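Local structure of putative dioxygenase (1H-3-hydroxy-4-oxoquinaldine 2,4-dioxygenase) (Mycobacterium abscessus, 6RB3) at residues V26-W31 with V54-H59; V66-I71 with A183-D188. The protein cleaves the heterocyclic ring of the Pseudomonas quinolone signal with dioxygen, giving N-octanoylanthranilate and carbon monoxide. The protein carries 2 engineered substitutions. All coordinates share one frame; numbering follows the deposited sequence.

Contact 1. Residues V26-W31 with V54-H59; sequences VTLSGW and VCWRGH. With JWW (2-heptylquinoline-3,4-diol), chain D.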
ATOM      1  N   VAL A  26       8.468   6.487   2.481  1.00 21.88           N
ATOM      2  CA  VAL A  26       7.117   7.061   2.433  1.00 25.84           C
ATOM      3  C   VAL A  26       6.144   5.900   2.527  1.00 21.98           C
ATOM      4  O   VAL A  26       5.990   5.124   1.566  1.00 25.24           O
ATOM      5  CB  VAL A  26       6.858   7.867   1.141  1.00 23.65           C
ATOM      6  CG1 VAL A  26       5.460   8.394   1.038  1.00 23.40           C
ATOM      7  CG2 VAL A  26       7.835   9.038   1.073  1.00 25.10           C
ATOM      8  N   THR A  27       5.485   5.773   3.660  1.00 23.92           N
ATOM      9  CA  THR A  27       4.562   4.659   3.834  1.00 26.18           C
ATOM     10  C   THR A  27       3.179   5.026   3.323  1.00 28.81           C
ATOM     11  O   THR A  27       2.759   6.166   3.417  1.00 24.06           O
ATOM     12  CB  THR A  27       4.499   4.224   5.295  1.00 30.07           C
ATOM     13  OG1 THR A  27       3.719   5.145   6.054  1.00 29.65           O
ATOM     14  CG2 THR A  27       5.939   4.147   5.891  1.00 25.29           C
ATOM     15  N   LEU A  28       2.527   4.060   2.705  1.00 25.02           N
ATOM     16  CA  LEU A  28       1.236   4.222   2.070  1.00 26.46           C
ATOM     17  C   LEU A  28       0.384   3.015   2.440  1.00 26.32           C
ATOM     18  O   LEU A  28       0.803   1.867   2.305  1.00 24.99           O
ATOM     19  CB  LEU A  28       1.414   4.340   0.579  1.00 22.05           C
ATOM     20  CG  LEU A  28       2.172   5.589   0.152  1.00 23.53           C
ATOM     21  CD1 LEU A  28       2.405   5.371  -1.329  1.00 29.45           C
ATOM     22  CD2 LEU A  28       1.515   6.905   0.474  1.00 25.75           C
ATOM     23  N   SER A  29      -0.780   3.270   2.975  1.00 25.51           N
ATOM     24  CA  SER A  29      -1.659   2.225   3.472  1.00 29.27           C
ATOM     25  C   SER A  29      -2.612   1.774   2.386  1.00 25.69           C
ATOM     26  O   SER A  29      -2.657   2.328   1.285  1.00 26.91           O
ATOM     27  CB  SER A  29      -2.409   2.743   4.697  1.00 25.60           C
ATOM     28  OG  SER A  29      -1.466   3.243   5.631  1.00 29.79           O
ATOM     29  N   GLY A  30      -3.327   0.699   2.692  1.00 26.32           N
ATOM     30  CA  GLY A  30      -4.429   0.273   1.877  1.00 29.18           C
ATOM     31  C   GLY A  30      -5.611   1.215   2.034  1.00 33.85           C
ATOM     32  O   GLY A  30      -5.544   2.292   2.624  1.00 35.44           O
ATOM     33  N   TRP A  31      -6.717   0.787   1.483  1.00 33.48           N
ATOM     34  CA  TRP A  31      -7.952   1.551   1.585  1.00 32.99           C
ATOM     35  C   TRP A  31      -8.549   1.369   2.966  1.00 34.79           C
ATOM     36  O   TRP A  31      -8.402   0.310   3.584  1.00 39.63           O
ATOM     37  CB  TRP A  31      -8.956   1.101   0.540  1.00 33.93           C
ATOM     38  CG  TRP A  31      -8.659   1.594  -0.815  1.00 31.74           C
ATOM     39  CD1 TRP A  31      -7.817   1.034  -1.748  1.00 30.70           C
ATOM     40  CD2 TRP A  31      -9.214   2.769  -1.426  1.00 24.42           C
ATOM     41  NE1 TRP A  31      -7.848   1.788  -2.903  1.00 32.01           N
ATOM     42  CE2 TRP A  31      -8.682   2.863  -2.718  1.00 33.46           C
ATOM     43  CE3 TRP A  31     -10.091   3.763  -0.978  1.00 32.23           C
ATOM     44  CZ2 TRP A  31      -8.997   3.898  -3.569  1.00 34.77           C
ATOM     45  CZ3 TRP A  31     -10.432   4.770  -1.833  1.00 30.84           C
ATOM     46  CH2 TRP A  31      -9.877   4.840  -3.111  1.00 29.89           C
ATOM     47  N   VAL A  54       2.096   8.641   5.205  1.00 28.22           N
ATOM     48  CA  VAL A  54       1.118   9.453   4.508  1.00 23.06           C
ATOM     49  C   VAL A  54      -0.240   8.781   4.535  1.00 25.73           C
ATOM     50  O   VAL A  54      -0.350   7.580   4.281  1.00 23.09           O
ATOM     51  CB  VAL A  54       1.536   9.708   3.048  1.00 23.01           C
ATOM     52  CG1 VAL A  54       0.405  10.399   2.356  1.00 22.07           C
ATOM     53  CG2 VAL A  54       2.795  10.512   2.938  1.00 24.40           C
ATOM     54  N   CYS A  55      -1.280   9.586   4.768  1.00 24.52           N
ATOM     55  CA  CYS A  55      -2.656   9.149   4.625  1.00 20.82           C
ATOM     56  C   CYS A  55      -3.225   9.632   3.308  1.00 22.53           C
ATOM     57  O   CYS A  55      -2.784  10.634   2.754  1.00 26.87           O
ATOM     58  CB  CYS A  55      -3.557   9.709   5.738  1.00 27.46           C
ATOM     59  SG  CYS A  55      -3.108   9.257   7.423  1.00 25.99           S
ATOM     60  N   TRP A  56      -4.209   8.904   2.809  1.00 27.04           N
ATOM     61  CA  TRP A  56      -4.954   9.295   1.628  1.00 25.68           C
ATOM     62  C   TRP A  56      -5.948  10.371   2.042  1.00 26.88           C
ATOM     63  O   TRP A  56      -6.373  10.468   3.204  1.00 20.06           O
ATOM     64  CB  TRP A  56      -5.738   8.112   0.967  1.00 29.02           C
ATOM     65  CG  TRP A  56      -4.963   6.875   0.716  1.00 26.89           C
ATOM     66  CD1 TRP A  56      -5.218   5.619   1.224  1.00 32.27           C
ATOM     67  CD2 TRP A  56      -3.774   6.755  -0.068  1.00 31.20           C
ATOM     68  NE1 TRP A  56      -4.271   4.714   0.771  1.00 32.79           N
ATOM     69  CE2 TRP A  56      -3.358   5.385   0.003  1.00 32.36           C
ATOM     70  CE3 TRP A  56      -3.023   7.658  -0.840  1.00 27.86           C
ATOM     71  CZ2 TRP A  56      -2.197   4.912  -0.652  1.00 26.50           C
ATOM     72  CZ3 TRP A  56      -1.893   7.199  -1.492  1.00 27.56           C
ATOM     73  CH2 TRP A  56      -1.487   5.832  -1.401  1.00 31.13           C
ATOM     74  N   ARG A  57      -6.378  11.156   1.066  1.00 24.16           N
ATOM     75  CA  ARG A  57      -7.451  12.106   1.342  1.00 26.41           C
ATOM     76  C   ARG A  57      -8.632  11.352   1.919  1.00 27.71           C
ATOM     77  O   ARG A  57      -8.841  10.181   1.619  1.00 30.73           O
ATOM     78  CB  ARG A  57      -7.823  12.870   0.077  1.00 29.49           C
ATOM     79  CG  ARG A  57      -8.357  12.046  -1.072  1.00 30.00           C
ATOM     80  CD  ARG A  57      -8.952  12.967  -2.153  1.00 25.79           C
ATOM     81  NE  ARG A  57      -7.948  13.803  -2.782  1.00 30.69           N
ATOM     82  CZ  ARG A  57      -8.185  14.669  -3.759  1.00 32.67           C
ATOM     83  NH1 ARG A  57      -9.409  14.819  -4.213  1.00 29.22           N
ATOM     84  NH2 ARG A  57      -7.206  15.383  -4.275  1.00 36.15           N
ATOM     85  N   GLY A  58      -9.340  12.000   2.823  1.00 36.73           N
ATOM     86  CA  GLY A  58     -10.451  11.405   3.520  1.00 28.05           C
ATOM     87  C   GLY A  58     -10.090  10.373   4.556  1.00 27.43           C
ATOM     88  O   GLY A  58     -10.991   9.845   5.227  1.00 28.91           O
ATOM     89  N   HIS A  59      -8.826  10.034   4.698  1.00 29.85           N
ATOM     90  CA  HIS A  59      -8.408   8.944   5.592  1.00 33.16           C
ATOM     91  C   HIS A  59      -7.710   9.445   6.863  1.00 27.00           C
ATOM     92  O   HIS A  59      -7.378   8.659   7.744  1.00 27.99           O
ATOM     93  CB  HIS A  59      -7.467   7.978   4.847  1.00 26.76           C
ATOM     94  CG  HIS A  59      -8.150   7.049   3.891  1.00 26.01           C
ATOM     95  ND1 HIS A  59      -8.753   7.479   2.729  1.00 31.65           N
ATOM     96  CD2 HIS A  59      -8.300   5.698   3.917  1.00 26.11           C
ATOM     97  CE1 HIS A  59      -9.271   6.435   2.097  1.00 34.18           C
ATOM     98  NE2 HIS A  59      -8.994   5.341   2.787  1.00 28.38           N
TER
HETATM   99  C10 JWW D 301      -6.815  -5.046   0.775  0.90 52.99           C
HETATM  100  C13 JWW D 301      -7.420  -2.809   4.191  0.90 50.83           C
HETATM  101  C15 JWW D 301      -8.173  -1.919   6.399  0.90 54.02           C
HETATM  102  C17 JWW D 301      -9.836  -3.095   7.755  0.90 48.88           C
HETATM  103  C01 JWW D 301     -10.223  -4.878  -0.887  0.90 60.78           C
HETATM  104  C02 JWW D 301     -11.319  -4.015  -0.886  0.90 58.38           C
HETATM  105  C03 JWW D 301     -11.315  -2.866  -0.115  0.90 51.09           C
HETATM  106  C04 JWW D 301     -10.211  -2.594   0.657  0.90 45.00           C
HETATM  107  C05 JWW D 301      -9.150  -3.450   0.629  0.90 48.58           C
HETATM  108  C06 JWW D 301      -9.113  -4.589  -0.115  0.90 51.05           C
HETATM  109  C07 JWW D 301      -7.933  -5.442  -0.065  0.90 58.69           C
HETATM  110  C09 JWW D 301      -6.917  -3.895   1.539  0.90 61.20           C
HETATM  111  C11 JWW D 301      -5.774  -3.404   2.441  0.90 56.88           C
HETATM  112  C12 JWW D 301      -6.268  -2.277   3.357  0.90 71.15           C
HETATM  113  C14 JWW D 301      -7.070  -2.715   5.683  0.90 58.45           C
HETATM  114  C16 JWW D 301      -8.407  -2.561   7.762  0.90 51.40           C
HETATM  115  N08 JWW D 301      -8.086  -3.116   1.439  0.90 68.85           N
HETATM  116  O18 JWW D 301      -5.677  -5.852   0.859  0.90 57.64           O
HETATM  117  O19 JWW D 301      -7.831  -6.648  -0.812  0.90 68.58           O
HETATM  118  O   HOH W   1       0.703   5.354   5.646  1.00 23.76           O
HETATM  119  O   HOH W   2      -2.047   6.048   2.963  1.00 27.27           O
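Trp56 sends its indole N-H against the backbone just beyond strand 24-28, where two successive carbonyls, Ser29 O and Gly30 O, meet the edge of the ring. The bond from Trp56 NE1 to Ser29 O is 2.9 Å long but bent, and the nitrogen stands above the carbonyl plane of Ser29; a second, weak one runs from Trp56 NE1 to Gly30 O at 3.3 Å. With CG anti to the carbonyl carbon (chi1 -50°), the indole is swung toward 26-31, and its benzo end crosses Leu28 at about a right angle. Here packing is dense: Leu28 CD2 lies 3.7 Å from Trp56 CH2 and also touches Val54 CB, while Val54 CG2 meets Val26 CG1. Between the paired parallel strands, Val54 N donates to Thr27 O (3.1 Å).

The other side is looser and wet, although buried. Where the chains part, one water joins Thr27 OG1, Ser29 OG and Val54 O, and a second links Ser29 N to Val54 O and lies above one face of the Trp56 ring. Ser29 OG is also bonded to Asp34 O. Toward Trp31, the His59 ring has Trp56 CD1 over its centre and brings NE2 to 4.0 Å from Trp31 C, near the imidazole plane; its ND1 gives an almost straight bond to Arg57 O (174°) within the type II turn 56-59.

Loops leaving the C-terminal ends of parallel strands form the active site in the alpha/beta hydrolase fold, and here Gly30 CA approaches the heptyl chain of the bound quinolone at C12 (3.5 Å). The chemistry implies that the indole N-H of Trp56 and waters take over from strand pairing in holding this pocket-lining loop, while the imidazole, fixed through ND1, receives a hydrogen bond from Ala32 N at NE2.

Contact 2. Residues V66-I71 with A183-D188; sequences VGDFGI and AGRVID. With JWW (2-heptylquinoline-3,4-diol), chain D.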
ATOM      1  N   VAL A  66     -15.271  13.303   1.283  1.00 36.15           N
ATOM      2  CA  VAL A  66     -14.663  14.127   0.260  1.00 38.40           C
ATOM      3  C   VAL A  66     -15.282  13.718  -1.066  1.00 40.70           C
ATOM      4  O   VAL A  66     -16.047  12.758  -1.148  1.00 46.19           O
ATOM      5  CB  VAL A  66     -13.138  13.982   0.236  1.00 40.84           C
ATOM      6  CG1 VAL A  66     -12.564  14.315   1.618  1.00 34.81           C
ATOM      7  CG2 VAL A  66     -12.690  12.591  -0.169  1.00 37.98           C
ATOM      8  N   GLY A  67     -14.954  14.453  -2.115  1.00 39.41           N
ATOM      9  CA  GLY A  67     -15.477  14.104  -3.418  1.00 41.67           C
ATOM     10  C   GLY A  67     -14.859  12.835  -3.974  1.00 38.69           C
ATOM     11  O   GLY A  67     -13.761  12.452  -3.611  1.00 43.81           O
ATOM     12  N   ASP A  68     -15.571  12.185  -4.889  1.00 42.28           N
ATOM     13  CA  ASP A  68     -15.053  10.979  -5.524  1.00 35.86           C
ATOM     14  C   ASP A  68     -13.601  11.165  -5.949  1.00 31.55           C
ATOM     15  O   ASP A  68     -13.172  12.251  -6.371  1.00 35.61           O
ATOM     16  CB  ASP A  68     -15.883  10.614  -6.749  1.00 35.71           C
ATOM     17  CG  ASP A  68     -15.860   9.133  -7.043  1.00 31.85           C
ATOM     18  OD1 ASP A  68     -15.457   8.332  -6.162  1.00 34.84           O
ATOM     19  OD2 ASP A  68     -16.256   8.739  -8.166  1.00 38.79           O
ATOM     20  N   PHE A  69     -12.834  10.090  -5.853  1.00 31.75           N
ATOM     21  CA  PHE A  69     -11.430  10.129  -6.229  1.00 35.47           C
ATOM     22  C   PHE A  69     -10.981   8.701  -6.511  1.00 32.58           C
ATOM     23  O   PHE A  69     -11.680   7.726  -6.212  1.00 30.84           O
ATOM     24  CB  PHE A  69     -10.550  10.804  -5.148  1.00 31.95           C
ATOM     25  CG  PHE A  69     -10.445  10.039  -3.846  1.00 26.73           C
ATOM     26  CD1 PHE A  69     -11.420  10.178  -2.856  1.00 27.50           C
ATOM     27  CD2 PHE A  69      -9.350   9.216  -3.592  1.00 29.83           C
ATOM     28  CE1 PHE A  69     -11.328   9.491  -1.662  1.00 30.49           C
ATOM     29  CE2 PHE A  69      -9.236   8.509  -2.380  1.00 28.40           C
ATOM     30  CZ  PHE A  69     -10.236   8.655  -1.407  1.00 30.70           C
ATOM     31  N   GLY A  70      -9.800   8.607  -7.116  1.00 33.23           N
ATOM     32  CA  GLY A  70      -9.185   7.343  -7.432  1.00 35.19           C
ATOM     33  C   GLY A  70      -7.674   7.435  -7.379  1.00 34.07           C
ATOM     34  O   GLY A  70      -7.120   8.308  -6.707  1.00 30.98           O
ATOM     35  N   ILE A  71      -6.988   6.551  -8.102  1.00 35.54           N
ATOM     36  CA  ILE A  71      -5.536   6.430  -7.968  1.00 30.92           C
ATOM     37  C   ILE A  71      -4.851   7.726  -8.338  1.00 32.32           C
ATOM     38  O   ILE A  71      -3.873   8.110  -7.699  1.00 32.66           O
ATOM     39  CB  ILE A  71      -5.037   5.247  -8.806  1.00 26.71           C
ATOM     40  CG1 ILE A  71      -5.487   3.973  -8.093  1.00 27.24           C
ATOM     41  CG2 ILE A  71      -3.521   5.277  -9.011  1.00 28.88           C
ATOM     42  CD1 ILE A  71      -5.645   2.798  -8.975  1.00 37.24           C
ATOM     43  N   ALA A 183     -13.359   2.138  -2.683  1.00 31.12           N
ATOM     44  CA  ALA A 183     -12.307   1.129  -2.785  1.00 33.92           C
ATOM     45  C   ALA A 183     -12.699   0.065  -3.793  1.00 37.77           C
ATOM     46  O   ALA A 183     -11.966  -0.186  -4.760  1.00 34.40           O
ATOM     47  CB  ALA A 183     -12.027   0.528  -1.417  1.00 30.31           C
ATOM     48  N   GLY A 184     -13.910  -0.491  -3.628  1.00 38.71           N
ATOM     49  CA  GLY A 184     -14.444  -1.448  -4.585  1.00 35.45           C
ATOM     50  C   GLY A 184     -14.367  -0.974  -6.017  1.00 37.69           C
ATOM     51  O   GLY A 184     -13.935  -1.711  -6.902  1.00 37.51           O
ATOM     52  N   ARG A 185     -14.806   0.258  -6.276  1.00 36.80           N
ATOM     53  CA  ARG A 185     -14.869   0.701  -7.655  1.00 32.94           C
ATOM     54  C   ARG A 185     -13.473   0.860  -8.219  1.00 35.10           C
ATOM     55  O   ARG A 185     -13.183   0.421  -9.338  1.00 38.85           O
ATOM     56  CB  ARG A 185     -15.599   2.022  -7.778  1.00 41.09           C
ATOM     57  CG  ARG A 185     -17.072   2.029  -7.464  1.00 47.33           C
ATOM     58  CD  ARG A 185     -17.670   3.357  -7.948  1.00 42.27           C
ATOM     59  NE  ARG A 185     -17.119   4.562  -7.328  1.00 39.90           N
ATOM     60  CZ  ARG A 185     -17.491   5.014  -6.125  1.00 44.64           C
ATOM     61  NH1 ARG A 185     -18.367   4.310  -5.397  1.00 44.62           N
ATOM     62  NH2 ARG A 185     -16.984   6.152  -5.638  1.00 40.64           N
ATOM     63  N   VAL A 186     -12.598   1.511  -7.452  1.00 42.86           N
ATOM     64  CA  VAL A 186     -11.273   1.846  -7.939  1.00 39.27           C
ATOM     65  C   VAL A 186     -10.443   0.583  -8.133  1.00 34.57           C
ATOM     66  O   VAL A 186      -9.744   0.436  -9.133  1.00 35.95           O
ATOM     67  CB  VAL A 186     -10.591   2.820  -6.954  1.00 38.95           C
ATOM     68  CG1 VAL A 186      -9.107   2.911  -7.244  1.00 32.89           C
ATOM     69  CG2 VAL A 186     -11.261   4.203  -6.987  1.00 32.46           C
ATOM     70  N   ILE A 187     -10.490  -0.338  -7.169  1.00 36.26           N
ATOM     71  CA  ILE A 187      -9.706  -1.571  -7.271  1.00 39.27           C
ATOM     72  C   ILE A 187     -10.185  -2.415  -8.450  1.00 37.43           C
ATOM     73  O   ILE A 187      -9.394  -2.870  -9.285  1.00 35.89           O
ATOM     74  CB  ILE A 187      -9.788  -2.365  -5.957  1.00 36.05           C
ATOM     75  CG1 ILE A 187      -9.146  -1.572  -4.818  1.00 33.43           C
ATOM     76  CG2 ILE A 187      -9.103  -3.739  -6.136  1.00 38.24           C
ATOM     77  CD1 ILE A 187      -9.543  -2.036  -3.475  1.00 33.65           C
ATOM     78  N   ASP A 188     -11.494  -2.632  -8.535  1.00 37.67           N
ATOM     79  CA  ASP A 188     -12.037  -3.387  -9.655  1.00 34.67           C
ATOM     80  C   ASP A 188     -11.606  -2.772 -10.989  1.00 42.81           C
ATOM     81  O   ASP A 188     -11.182  -3.491 -11.908  1.00 42.70           O
ATOM     82  CB  ASP A 188     -13.550  -3.466  -9.520  1.00 41.22           C
ATOM     83  CG  ASP A 188     -14.175  -4.424 -10.496  1.00 44.08           C
ATOM     84  OD1 ASP A 188     -13.825  -5.616 -10.483  1.00 43.69           O
ATOM     85  OD2 ASP A 188     -15.047  -3.979 -11.257  1.00 43.91           O
TER
HETATM   86  C10 JWW D 301      -6.815  -5.046   0.775  0.90 52.99           C
HETATM   87  C13 JWW D 301      -7.420  -2.809   4.191  0.90 50.83           C
HETATM   88  C15 JWW D 301      -8.173  -1.919   6.399  0.90 54.02           C
HETATM   89  C17 JWW D 301      -9.836  -3.095   7.755  0.90 48.88           C
HETATM   90  C01 JWW D 301     -10.223  -4.878  -0.887  0.90 60.78           C
HETATM   91  C02 JWW D 301     -11.319  -4.015  -0.886  0.90 58.38           C
HETATM   92  C03 JWW D 301     -11.315  -2.866  -0.115  0.90 51.09           C
HETATM   93  C04 JWW D 301     -10.211  -2.594   0.657  0.90 45.00           C
HETATM   94  C05 JWW D 301      -9.150  -3.450   0.629  0.90 48.58           C
HETATM   95  C06 JWW D 301      -9.113  -4.589  -0.115  0.90 51.05           C
HETATM   96  C07 JWW D 301      -7.933  -5.442  -0.065  0.90 58.69           C
HETATM   97  C09 JWW D 301      -6.917  -3.895   1.539  0.90 61.20           C
HETATM   98  C11 JWW D 301      -5.774  -3.404   2.441  0.90 56.88           C
HETATM   99  C12 JWW D 301      -6.268  -2.277   3.357  0.90 71.15           C
HETATM  100  C14 JWW D 301      -7.070  -2.715   5.683  0.90 58.45           C
HETATM  101  C16 JWW D 301      -8.407  -2.561   7.762  0.90 51.40           C
HETATM  102  N08 JWW D 301      -8.086  -3.116   1.439  0.90 68.85           N
HETATM  103  O18 JWW D 301      -5.677  -5.852   0.859  0.90 57.64           O
HETATM  104  O19 JWW D 301      -7.831  -6.648  -0.812  0.90 68.58           O
HETATM  105  O   HOH W   3     -14.965   6.280  -9.015  1.00 47.06           O
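Asp68 OD1 is gripped by two arginines of helix 177-194: Arg185 NH2 reaches it at 2.7 Å in a hydrogen-bonded salt bridge, and Arg182 NE makes another. The carboxylate oxygen lies in the guanidinium plane of Arg185, yet the nitrogen comes to it from above the carboxylate plane, the two planes being turned 59° apart. This is a single-oxygen contact, not a flat two-pronged pair. The second oxygen is served by water, which donates to Asp68 OD2 (2.9 Å) and accepts from Arg185 NE, closing a ring through solvent. A bend at chi3 (-61°) turns the end of the arginine chain back to meet the acid.

Inward of this charged edge the contact becomes apolar. Val186 points at the loop and divides its methyls: CG2 sits against Phe69 O (3.6 Å) and Gly70 CA, while CG1, anti to the backbone N (chi1 166°), is 3.9 Å from both CG1 and CD1 of Ile71, whose side chain it crosses obliquely. Gly70 is the N-cap residue of helix 71-85, and its N is bonded to Glu73 OE1.

The far side of the same helical turn faces the substrate. Ile187 CD1 lies over the benzo ring, 3.7 Å from C02 of the quinolone, and Ala183 CB approaches C03 obliquely, equally near. One helix thus gives the loop charge and methyl groups, and the ligand hydrocarbon. Sharing one carboxylate oxygen between two arginines would be expected to favour the ionised acid, and the pairing implies an electrostatic clasp on the outer side, over methyl packing, between the loop and a wall of the pocket.

In the fold
From the N terminus, the chain enters contact 1 on strand 24-28, runs through helix 42-48 and returns on strand 51-54, closing a short loop between adjacent parallel strands. Contact 2 opens only afterwards, at 66-71, and closes more than a hundred residues later on helix 177-194, so the two stand in series, neither nested nor crossed. The first joins loops at the end of the central sheet; the second ties the lead-in to helix 71-85 to a helix beside the pocket. They meet chiefly at Trp31, whose ring packs on Ala183, Val186 and Phe69, and also where Arg57 lies against Phe69, and both touch the quinolone, which is hydrogen-bonded to His97.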